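Metallo-beta-lactamase (Serratia marcescens, PDB 5AYA) hydrolyses beta-lactam antibiotics, probably by a zinc-dependent attack on the ring amide, as a subclass B3 metallo-beta-lactamase. Local coordinates at residues A[198-203]-A[248-253]; A[145-150]-A[172-177]; A[70-75]-A[149-154]. All coordinates share one frame; numbering follows the deposited sequence.

Contact 1: residues A[198-203]-A[248-253]. With X8Z (L-captopril), chain H.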
loop_
_atom_site.group_PDB
_atom_site.type_symbol
_atom_site.label_atom_id
_atom_site.label_comp_id
_atom_site.label_asym_id
_atom_site.label_seq_id
_atom_site.Cartn_x
_atom_site.Cartn_y
_atom_site.Cartn_z
ATOM N N GLY A 198 18.295 0.745 2.386
ATOM C CA GLY A 198 17.802 2.048 2.852
ATOM C C GLY A 198 16.379 1.999 3.374
ATOM O O GLY A 198 16.056 2.624 4.384
ATOM N N SER A 199 15.556 1.186 2.719
ATOM C CA SER A 199 14.131 1.104 2.994
ATOM C C SER A 199 13.809 0.295 4.240
ATOM O O SER A 199 12.921 0.658 5.010
ATOM C CB SER A 199 13.412 0.518 1.782
ATOM O OG SER A 199 13.416 1.433 0.695
ATOM N N PHE A 200 14.520 -0.807 4.450
ATOM C CA PHE A 200 14.431 -1.536 5.714
ATOM C C PHE A 200 14.642 -0.580 6.890
ATOM O O PHE A 200 13.940 -0.646 7.906
ATOM C CB PHE A 200 15.489 -2.662 5.800
ATOM C CG PHE A 200 15.469 -3.623 4.648
ATOM C CD1 PHE A 200 14.280 -4.006 4.051
ATOM C CD2 PHE A 200 16.654 -4.206 4.197
ATOM C CE1 PHE A 200 14.282 -4.869 2.965
ATOM C CE2 PHE A 200 16.654 -5.071 3.118
ATOM C CZ PHE A 200 15.468 -5.417 2.508
ATOM N N GLU A 201 15.668 0.257 6.761
ATOM C CA GLU A 201 16.056 1.170 7.821
ATOM C C GLU A 201 14.964 2.188 8.060
ATOM O O GLU A 201 14.662 2.511 9.197
ATOM C CB GLU A 201 17.338 1.909 7.455
ATOM C CG GLU A 201 18.579 1.343 8.100
ATOM C CD GLU A 201 19.750 2.280 7.938
ATOM O OE1 GLU A 201 19.644 3.420 8.438
ATOM O OE2 GLU A 201 20.720 1.907 7.244
ATOM N N ALA A 202 14.441 2.742 6.975
ATOM C CA ALA A 202 13.433 3.777 7.050
ATOM C C ALA A 202 12.176 3.215 7.705
ATOM O O ALA A 202 11.690 3.758 8.695
ATOM C CB ALA A 202 13.149 4.320 5.657
ATOM N N VAL A 203 11.738 2.053 7.246
ATOM C CA VAL A 203 10.593 1.386 7.837
ATOM C C VAL A 203 10.747 0.978 9.313
ATOM O O VAL A 203 9.798 1.111 10.088
ATOM C CB VAL A 203 10.142 0.186 6.989
ATOM C CG1 VAL A 203 8.938 -0.503 7.620
ATOM C CG2 VAL A 203 9.791 0.665 5.585
ATOM N N ALA A 248 11.817 -9.182 7.997
ATOM C CA ALA A 248 11.420 -10.206 7.015
ATOM C C ALA A 248 11.854 -9.826 5.596
ATOM O O ALA A 248 12.235 -10.692 4.801
ATOM C CB ALA A 248 9.913 -10.432 7.063
ATOM N N GLY A 249 11.827 -8.526 5.300
ATOM C CA GLY A 249 12.338 -8.010 4.043
ATOM C C GLY A 249 13.828 -8.221 3.954
ATOM O O GLY A 249 14.338 -8.661 2.931
ATOM N N ARG A 250 14.525 -7.923 5.044
ATOM C CA ARG A 250 15.987 -8.022 5.077
ATOM C C ARG A 250 16.464 -9.475 5.037
ATOM O O ARG A 250 17.471 -9.774 4.408
ATOM C CB ARG A 250 16.543 -7.340 6.328
ATOM C CG ARG A 250 18.012 -6.965 6.225
ATOM C CD ARG A 250 18.541 -6.398 7.529
ATOM N NE ARG A 250 18.342 -4.950 7.638
ATOM C CZ ARG A 250 17.533 -4.347 8.513
ATOM N NH1 ARG A 250 16.776 -5.049 9.352
ATOM N NH2 ARG A 250 17.449 -3.027 8.521
ATOM N N LYS A 251 15.743 -10.369 5.714
ATOM C CA LYS A 251 16.020 -11.798 5.614
ATOM C C LYS A 251 15.797 -12.260 4.185
ATOM O O LYS A 251 16.593 -13.025 3.632
ATOM C CB LYS A 251 15.124 -12.608 6.551
ATOM C CG LYS A 251 15.509 -14.085 6.661
ATOM C CD LYS A 251 14.624 -14.825 7.662
ATOM C CE LYS A 251 14.378 -16.276 7.265
ATOM N NZ LYS A 251 13.260 -16.890 8.043
ATOM N N ARG A 252 14.715 -11.778 3.586
ATOM C CA ARG A 252 14.341 -12.186 2.246
ATOM C C ARG A 252 15.388 -11.769 1.207
ATOM O O ARG A 252 15.606 -12.484 0.228
ATOM C CB ARG A 252 12.975 -11.613 1.889
ATOM C CG ARG A 252 12.450 -12.044 0.535
ATOM C CD ARG A 252 12.172 -13.540 0.482
ATOM N NE ARG A 252 11.137 -13.830 -0.505
ATOM C CZ ARG A 252 9.838 -13.590 -0.329
ATOM N NH1 ARG A 252 9.387 -13.143 0.843
ATOM N NH2 ARG A 252 8.984 -13.814 -1.326
ATOM N N LEU A 253 16.066 -10.649 1.444
ATOM C CA LEU A 253 17.173 -10.242 0.583
ATOM C C LEU A 253 18.418 -11.123 0.754
ATOM O O LEU A 253 19.173 -11.305 -0.193
ATOM C CB LEU A 253 17.527 -8.773 0.812
ATOM C CG LEU A 253 18.628 -8.176 -0.076
ATOM C CD1 LEU A 253 18.285 -8.325 -1.552
ATOM C CD2 LEU A 253 18.874 -6.710 0.259
HETATM O O1 X8Z H . 5.571 -9.428 -1.614
HETATM C C4 X8Z H . 4.769 -10.116 -2.241
HETATM C C2 X8Z H . 4.441 -9.749 -3.666
HETATM C C1 X8Z H . 4.655 -8.258 -3.799
HETATM S S X8Z H . 3.920 -7.605 -5.300
HETATM C C3 X8Z H . 5.248 -10.545 -4.696
HETATM N N X8Z H . 4.099 -11.162 -1.731
HETATM C C8 X8Z H . 4.176 -11.513 -0.309
HETATM C C9 X8Z H . 5.553 -11.870 0.131
HETATM O O3 X8Z H . 6.332 -12.546 -0.706
HETATM O O2 X8Z H . 5.934 -11.614 1.265
HETATM C C5 X8Z H . 3.204 -12.060 -2.475
HETATM C C6 X8Z H . 2.620 -13.029 -1.454
HETATM C C7 X8Z H . 3.294 -12.745 -0.125
#
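The Gly-249 backbone comes against the Phe-200 ring, its carbonyl O 3.5 Å from Phe-200 CZ. Having no side chain, glycine lets the ring lie close to the helix backbone, Phe-200 CE1 being 3.5 Å from Gly-249 C. Arg-250 comes next and lies over one face of the phenyl ring. Its CB stands 4.1 Å from the ring centroid, 22° off the normal, in a CH-pi contact, and CG follows over CD2. With CG anti to the backbone N (chi1 -160°) and a bend at chi3, the chain then passes beyond the ring, bringing Arg-250 NH2 to 3.4 Å from Phe-200 CB, which lies over one face of the guanidinium. Its methylenes thus pack on the ring while its guanidinium pairs with Glu-204 in a salt bridge. Arg-252 turns off to captopril, NH2 donating a 3.0 Å hydrogen bond to the inhibitor's carboxylate O3, in the guanidinium plane. Leu-253 closes the row, its CD2 4.0 Å from Phe-200 CE2 at the ring edge, and also packs on Val-193 and Leu-196. The segments 198-203 and 248-253, on helices 190-205 and 241-260, run nearly antiparallel (163° between local axes, closest approach 10.0 Å), while Ser-199 and Val-203 rest on the loop after strand 140-146.

Contact 2: residues A[145-150]-A[172-177]; sequences HATPGH and FADSLT. With ZN (zinc ion), chain B; X8Z (L-captopril), chain H.
His-150 lies alongside Thr-177 and gives its ND1-H to the backbone O of that residue, 2.7 Å away. The bond is nearly straight (160°), lies close to the imidazole plane and arrives on a lone pair of the carbonyl. It fixes the rotation of the ring and leaves NE2 to bind zinc at 2.0 Å. The side chain reaches this place with CG anti to the backbone N (chi1 178°). The short side chain of Ser-175 places its CB directly over the centre of one ring face, 3.9 Å from the centroid, in a CH-pi contact. A water donates to Thr-147 O and Ser-175 O and accepts from His-150 N, tying the loops together where their backbones do not pair. Thr-147 slides its hydroxyl past Asp-174, Thr-147 OG1 3.6 Å from Asp-174 CB, while that hydroxyl is bonded to Thr-156. Thr-177 has a second task: OG1 donates to captopril O1 at 2.8 Å, and the inhibitor's sulfur binds the same zinc. Loops after strands 140-146 and 166-173 thus supply a histidine of the first zinc site and its second-shell support, as in the active site at the strand ends of the metallo-beta-lactamase fold.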
loop_
_atom_site.group_PDB
_atom_site.type_symbol
_atom_site.label_atom_id
_atom_site.label_comp_id
_atom_site.label_asym_id
_atom_site.label_seq_id
_atom_site.Cartn_x
_atom_site.Cartn_y
_atom_site.Cartn_z
ATOM N N HIS A 145 6.641 8.420 2.481
ATOM C CA HIS A 145 8.008 7.991 2.762
ATOM C C HIS A 145 8.490 7.158 1.578
ATOM O O HIS A 145 7.821 6.191 1.205
ATOM C CB HIS A 145 8.034 7.144 4.038
ATOM C CG HIS A 145 7.468 7.839 5.242
ATOM N ND1 HIS A 145 8.249 8.528 6.144
ATOM C CD2 HIS A 145 6.199 7.929 5.701
ATOM C CE1 HIS A 145 7.485 9.032 7.094
ATOM N NE2 HIS A 145 6.232 8.702 6.837
ATOM N N ALA A 146 9.577 7.577 0.916
ATOM C CA ALA A 146 10.192 6.751 -0.139
ATOM C C ALA A 146 10.733 5.447 0.438
ATOM O O ALA A 146 11.564 5.446 1.367
ATOM C CB ALA A 146 11.311 7.503 -0.866
ATOM N N THR A 147 10.229 4.333 -0.083
ATOM C CA THR A 147 10.727 3.038 0.324
ATOM C C THR A 147 10.959 2.229 -0.946
ATOM O O THR A 147 10.230 1.275 -1.224
ATOM C CB THR A 147 9.774 2.292 1.274
ATOM O OG1 THR A 147 8.468 2.195 0.693
ATOM C CG2 THR A 147 9.709 2.986 2.661
ATOM N N PRO A 148 11.977 2.619 -1.725
ATOM C CA PRO A 148 12.187 1.906 -2.976
ATOM C C PRO A 148 12.962 0.597 -2.786
ATOM O O PRO A 148 13.301 0.208 -1.644
ATOM C CB PRO A 148 12.971 2.910 -3.814
ATOM C CG PRO A 148 13.782 3.679 -2.800
ATOM C CD PRO A 148 12.973 3.689 -1.522
ATOM N N GLY A 149 13.135 -0.119 -3.897
ATOM C CA GLY A 149 13.764 -1.431 -3.886
ATOM C C GLY A 149 12.988 -2.490 -4.658
ATOM O O GLY A 149 13.523 -3.115 -5.574
ATOM N N HIS A 150 11.778 -2.774 -4.176
ATOM C CA HIS A 150 10.860 -3.718 -4.801
ATOM C C HIS A 150 10.399 -3.091 -6.106
ATOM O O HIS A 150 10.154 -3.795 -7.091
ATOM C CB HIS A 150 9.677 -4.009 -3.822
ATOM C CG HIS A 150 8.622 -4.940 -4.357
ATOM N ND1 HIS A 150 8.636 -6.292 -4.093
ATOM C CD2 HIS A 150 7.433 -4.692 -4.959
ATOM C CE1 HIS A 150 7.554 -6.854 -4.599
ATOM N NE2 HIS A 150 6.804 -5.907 -5.131
ATOM N N PHE A 172 0.811 2.328 6.367
ATOM C CA PHE A 172 0.494 1.400 5.278
ATOM C C PHE A 172 1.787 1.053 4.571
ATOM O O PHE A 172 2.374 1.894 3.919
ATOM C CB PHE A 172 -0.509 2.028 4.313
ATOM C CG PHE A 172 -1.177 1.052 3.397
ATOM C CD1 PHE A 172 -0.480 0.509 2.303
ATOM C CD2 PHE A 172 -2.521 0.771 3.522
ATOM C CE1 PHE A 172 -1.108 -0.349 1.409
ATOM C CE2 PHE A 172 -3.166 -0.060 2.611
ATOM C CZ PHE A 172 -2.461 -0.617 1.548
ATOM N N ALA A 173 2.310 -0.131 4.859
ATOM C CA ALA A 173 3.679 -0.484 4.517
ATOM C C ALA A 173 3.730 -1.073 3.124
ATOM O O ALA A 173 3.037 -2.048 2.826
ATOM C CB ALA A 173 4.243 -1.490 5.515
ATOM N N ASP A 174 4.551 -0.463 2.278
ATOM C CA ASP A 174 4.827 -0.989 0.944
ATOM C C ASP A 174 5.583 -2.300 1.062
ATOM O O ASP A 174 6.168 -2.584 2.101
ATOM C CB ASP A 174 5.656 0.013 0.142
ATOM C CG ASP A 174 5.576 -0.227 -1.373
ATOM O OD1 ASP A 174 4.713 -1.007 -1.820
ATOM O OD2 ASP A 174 6.438 0.299 -2.090
ATOM N N SER A 175 5.564 -3.101 -0.005
ATOM C CA SER A 175 6.334 -4.351 -0.039
ATOM C C SER A 175 7.814 -4.043 -0.058
ATOM O O SER A 175 8.279 -3.180 -0.811
ATOM C CB SER A 175 5.959 -5.227 -1.258
ATOM O OG SER A 175 4.558 -5.247 -1.463
ATOM N N LEU A 176 8.552 -4.804 0.741
ATOM C CA LEU A 176 10.007 -4.697 0.847
ATOM C C LEU A 176 10.699 -5.997 0.394
ATOM O O LEU A 176 11.874 -6.236 0.719
ATOM C CB LEU A 176 10.376 -4.394 2.303
ATOM C CG LEU A 176 9.726 -3.125 2.911
ATOM C CD1 LEU A 176 10.057 -3.042 4.400
ATOM C CD2 LEU A 176 10.179 -1.877 2.165
ATOM N N THR A 177 10.021 -6.734 -0.477
ATOM C CA THR A 177 10.450 -8.068 -0.893
ATOM C C THR A 177 11.319 -8.025 -2.161
ATOM O O THR A 177 10.951 -7.405 -3.170
ATOM C CB THR A 177 9.240 -9.016 -1.077
ATOM O OG1 THR A 177 8.189 -8.385 -1.827
ATOM C CG2 THR A 177 8.712 -9.434 0.277
HETATM ZN ZN ZN B . 4.977 -5.744 -6.012
HETATM O O1 X8Z H . 5.571 -9.428 -1.614
HETATM C C4 X8Z H . 4.769 -10.116 -2.241
HETATM C C2 X8Z H . 4.441 -9.749 -3.666
HETATM C C1 X8Z H . 4.655 -8.258 -3.799
HETATM S S X8Z H . 3.920 -7.605 -5.300
HETATM C C3 X8Z H . 5.248 -10.545 -4.696
HETATM N N X8Z H . 4.099 -11.162 -1.731
HETATM C C8 X8Z H . 4.176 -11.513 -0.309
HETATM C C9 X8Z H . 5.553 -11.870 0.131
HETATM O O3 X8Z H . 6.332 -12.546 -0.706
HETATM O O2 X8Z H . 5.934 -11.614 1.265
HETATM C C5 X8Z H . 3.204 -12.060 -2.475
HETATM C C6 X8Z H . 2.620 -13.029 -1.454
HETATM C C7 X8Z H . 3.294 -12.745 -0.125
HETATM O O HOH W 1 9.980 -1.336 -2.142
#

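Contact 3: residues A[70-75]-A[149-154]. With ZN (zinc ion), chain B; NA (sodium ion), chain E; X8Z (L-captopril), chain H.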
loop_
_atom_site.group_PDB
_atom_site.type_symbol
_atom_site.label_atom_id
_atom_site.label_comp_id
_atom_site.label_asym_id
_atom_site.label_seq_id
_atom_site.Cartn_x
_atom_site.Cartn_y
_atom_site.Cartn_z
ATOM N N SER A 70 -0.877 5.433 -4.205
ATOM C CA SER A 70 -0.293 4.147 -4.575
ATOM C C SER A 70 0.931 3.804 -3.728
ATOM O O SER A 70 1.789 4.656 -3.522
ATOM C CB SER A 70 0.076 4.098 -6.067
ATOM O OG SER A 70 0.936 2.985 -6.325
ATOM N N THR A 71 1.048 2.548 -3.293
ATOM C CA THR A 71 2.294 2.062 -2.676
ATOM C C THR A 71 3.310 1.797 -3.779
ATOM O O THR A 71 4.308 2.541 -3.919
ATOM C CB THR A 71 2.082 0.778 -1.843
ATOM O OG1 THR A 71 1.410 -0.213 -2.619
ATOM C CG2 THR A 71 1.275 1.048 -0.534
ATOM N N HIS A 72 3.010 0.805 -4.625
ATOM C CA HIS A 72 3.806 0.591 -5.844
ATOM C C HIS A 72 3.035 -0.019 -7.024
ATOM O O HIS A 72 1.946 -0.590 -6.855
ATOM C CB HIS A 72 5.013 -0.279 -5.516
ATOM C CG HIS A 72 4.676 -1.710 -5.284
ATOM N ND1 HIS A 72 4.421 -2.224 -4.029
ATOM C CD2 HIS A 72 4.535 -2.739 -6.152
ATOM C CE1 HIS A 72 4.078 -3.493 -4.145
ATOM N NE2 HIS A 72 4.178 -3.837 -5.418
ATOM N N SER A 73 3.679 -0.007 -8.196
ATOM C CA SER A 73 2.984 -0.098 -9.485
ATOM C C SER A 73 3.087 -1.493 -10.074
ATOM O O SER A 73 3.493 -1.663 -11.223
ATOM C CB SER A 73 3.565 0.919 -10.477
ATOM O OG SER A 73 4.981 0.874 -10.476
ATOM N N HIS A 74 2.803 -2.498 -9.259
ATOM C CA HIS A 74 2.498 -3.822 -9.766
ATOM C C HIS A 74 1.003 -4.009 -9.816
ATOM O O HIS A 74 0.276 -3.400 -9.025
ATOM C CB HIS A 74 3.096 -4.891 -8.885
ATOM C CG HIS A 74 4.576 -4.939 -8.957
ATOM N ND1 HIS A 74 5.334 -5.699 -8.102
ATOM C CD2 HIS A 74 5.443 -4.349 -9.813
ATOM C CE1 HIS A 74 6.613 -5.539 -8.393
ATOM N NE2 HIS A 74 6.706 -4.733 -9.437
ATOM N N GLU A 75 0.575 -4.855 -10.751
ATOM C CA GLU A 75 -0.833 -5.027 -11.125
ATOM C C GLU A 75 -1.768 -5.294 -9.924
ATOM O O GLU A 75 -2.866 -4.720 -9.834
ATOM C CB GLU A 75 -0.952 -6.156 -12.156
ATOM C CG GLU A 75 -0.463 -7.523 -11.669
ATOM C CD GLU A 75 -0.470 -8.600 -12.755
ATOM O OE1 GLU A 75 -1.122 -8.405 -13.812
ATOM O OE2 GLU A 75 0.145 -9.672 -12.530
ATOM N N GLY A 149 13.135 -0.119 -3.897
ATOM C CA GLY A 149 13.764 -1.431 -3.886
ATOM C C GLY A 149 12.988 -2.490 -4.658
ATOM O O GLY A 149 13.523 -3.115 -5.574
ATOM N N HIS A 150 11.778 -2.774 -4.176
ATOM C CA HIS A 150 10.860 -3.718 -4.801
ATOM C C HIS A 150 10.399 -3.091 -6.106
ATOM O O HIS A 150 10.154 -3.795 -7.091
ATOM C CB HIS A 150 9.677 -4.009 -3.822
ATOM C CG HIS A 150 8.622 -4.940 -4.357
ATOM N ND1 HIS A 150 8.636 -6.292 -4.093
ATOM C CD2 HIS A 150 7.433 -4.692 -4.959
ATOM C CE1 HIS A 150 7.554 -6.854 -4.599
ATOM N NE2 HIS A 150 6.804 -5.907 -5.131
ATOM N N THR A 151 10.172 -1.776 -6.057
ATOM C CA THR A 151 10.024 -0.926 -7.235
ATOM C C THR A 151 10.808 0.357 -6.939
ATOM O O THR A 151 11.079 0.658 -5.768
ATOM C CB THR A 151 8.570 -0.513 -7.523
ATOM O OG1 THR A 151 8.084 0.325 -6.456
ATOM C CG2 THR A 151 7.642 -1.733 -7.699
ATOM N N GLU A 152 11.125 1.114 -7.988
ATOM C CA GLU A 152 11.923 2.336 -7.857
ATOM C C GLU A 152 11.094 3.441 -7.208
ATOM O O GLU A 152 11.600 4.204 -6.389
ATOM C CB GLU A 152 12.402 2.797 -9.228
ATOM C CG GLU A 152 13.631 3.691 -9.211
ATOM C CD GLU A 152 14.034 4.166 -10.599
ATOM O OE1 GLU A 152 13.830 3.410 -11.579
ATOM O OE2 GLU A 152 14.552 5.304 -10.711
ATOM N N GLY A 153 9.791 3.449 -7.484
ATOM C CA GLY A 153 8.924 4.506 -6.976
ATOM C C GLY A 153 8.067 4.155 -5.771
ATOM O O GLY A 153 7.126 4.868 -5.471
ATOM N N GLY A 154 8.459 3.133 -5.013
ATOM C CA GLY A 154 7.654 2.620 -3.927
ATOM C C GLY A 154 7.497 3.637 -2.816
ATOM O O GLY A 154 8.472 4.302 -2.433
HETATM ZN ZN ZN B . 4.977 -5.744 -6.012
HETATM NA NA NA E . 4.203 4.963 -5.144
HETATM O O1 X8Z H . 5.571 -9.428 -1.614
HETATM C C4 X8Z H . 4.769 -10.116 -2.241
HETATM C C2 X8Z H . 4.441 -9.749 -3.666
HETATM C C1 X8Z H . 4.655 -8.258 -3.799
HETATM S S X8Z H . 3.920 -7.605 -5.300
HETATM C C3 X8Z H . 5.248 -10.545 -4.696
HETATM N N X8Z H . 4.099 -11.162 -1.731
HETATM C C8 X8Z H . 4.176 -11.513 -0.309
HETATM C C9 X8Z H . 5.553 -11.870 0.131
HETATM O O3 X8Z H . 6.332 -12.546 -0.706
HETATM O O2 X8Z H . 5.934 -11.614 1.265
HETATM C C5 X8Z H . 3.204 -12.060 -2.475
HETATM C C6 X8Z H . 2.620 -13.029 -1.454
HETATM C C7 X8Z H . 3.294 -12.745 -0.125
HETATM O O HOH W 2 3.435 3.386 -7.423
#
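Two irregular loops meet with the CA atoms of His-72 and Gly-154 only 4.8 Å apart, and Gly-154 CA makes a C-H...O contact of 3.3 Å with Thr-71 O. The first loop carries the start of the HxHxDH zinc-binding motif of the metallo-beta-lactamase superfamily, His-72 and His-74; the second brings His-150 to complete the three-histidine site. His-72 and His-150 bind zinc through NE2, whereas His-74 uses ND1, 2.1 Å from the metal; captopril's sulfur is the fourth ligand, at 2.3 Å. Around the ion the rings are turned apart: the edge of His-150 faces the His-72 ring, planes at 69°, and His-74 meets His-150 obliquely at 51°. The close ring nitrogens are drawn together by the shared zinc. Second-shell carboxylates steady the other nitrogens, Asp-174 at His-72 ND1 and Asp-111 at His-74 NE2. Thr-151 suits its place beside the His-72 and His-74 rings because its two branches differ: the methyl CG2 packs against both histidines, 3.6 Å from His-74 NE2, while OG1, placed between the backbone N and the carbonyl carbon (chi1 65°), abuts His-72 CB and is hydrogen-bonded to Asn-98 ND2. Away from the zinc, a sodium ion joins the backbones: Thr-71 O binds it at 2.7 Å, Gly-153 O at 2.9 Å.

Contacts 2 and 3 share Gly-149 and His-150 and lie with centres 7 Å apart, so the loop after strand 140-146 takes part in both. Their direct seam includes the hydrogen bond between Asp-174 OD1 and His-72 ND1, 2.5 Å, and Thr-147 N to Gly-154 O, 2.9 Å. Contact 1 packs on contact 2, centres 9 Å apart, with Ser-199 OG 2.6 Å from Pro-148 O, but does not touch contact 3, whose centre is about 15 Å away. Captopril spans all three: its sulfur sits at the zinc of 70-75/149-154, its amide oxygen at the loop 172-177, and its carboxylate at helix 241-260, outlining a pocket that beta-lactam substrates probably also occupy.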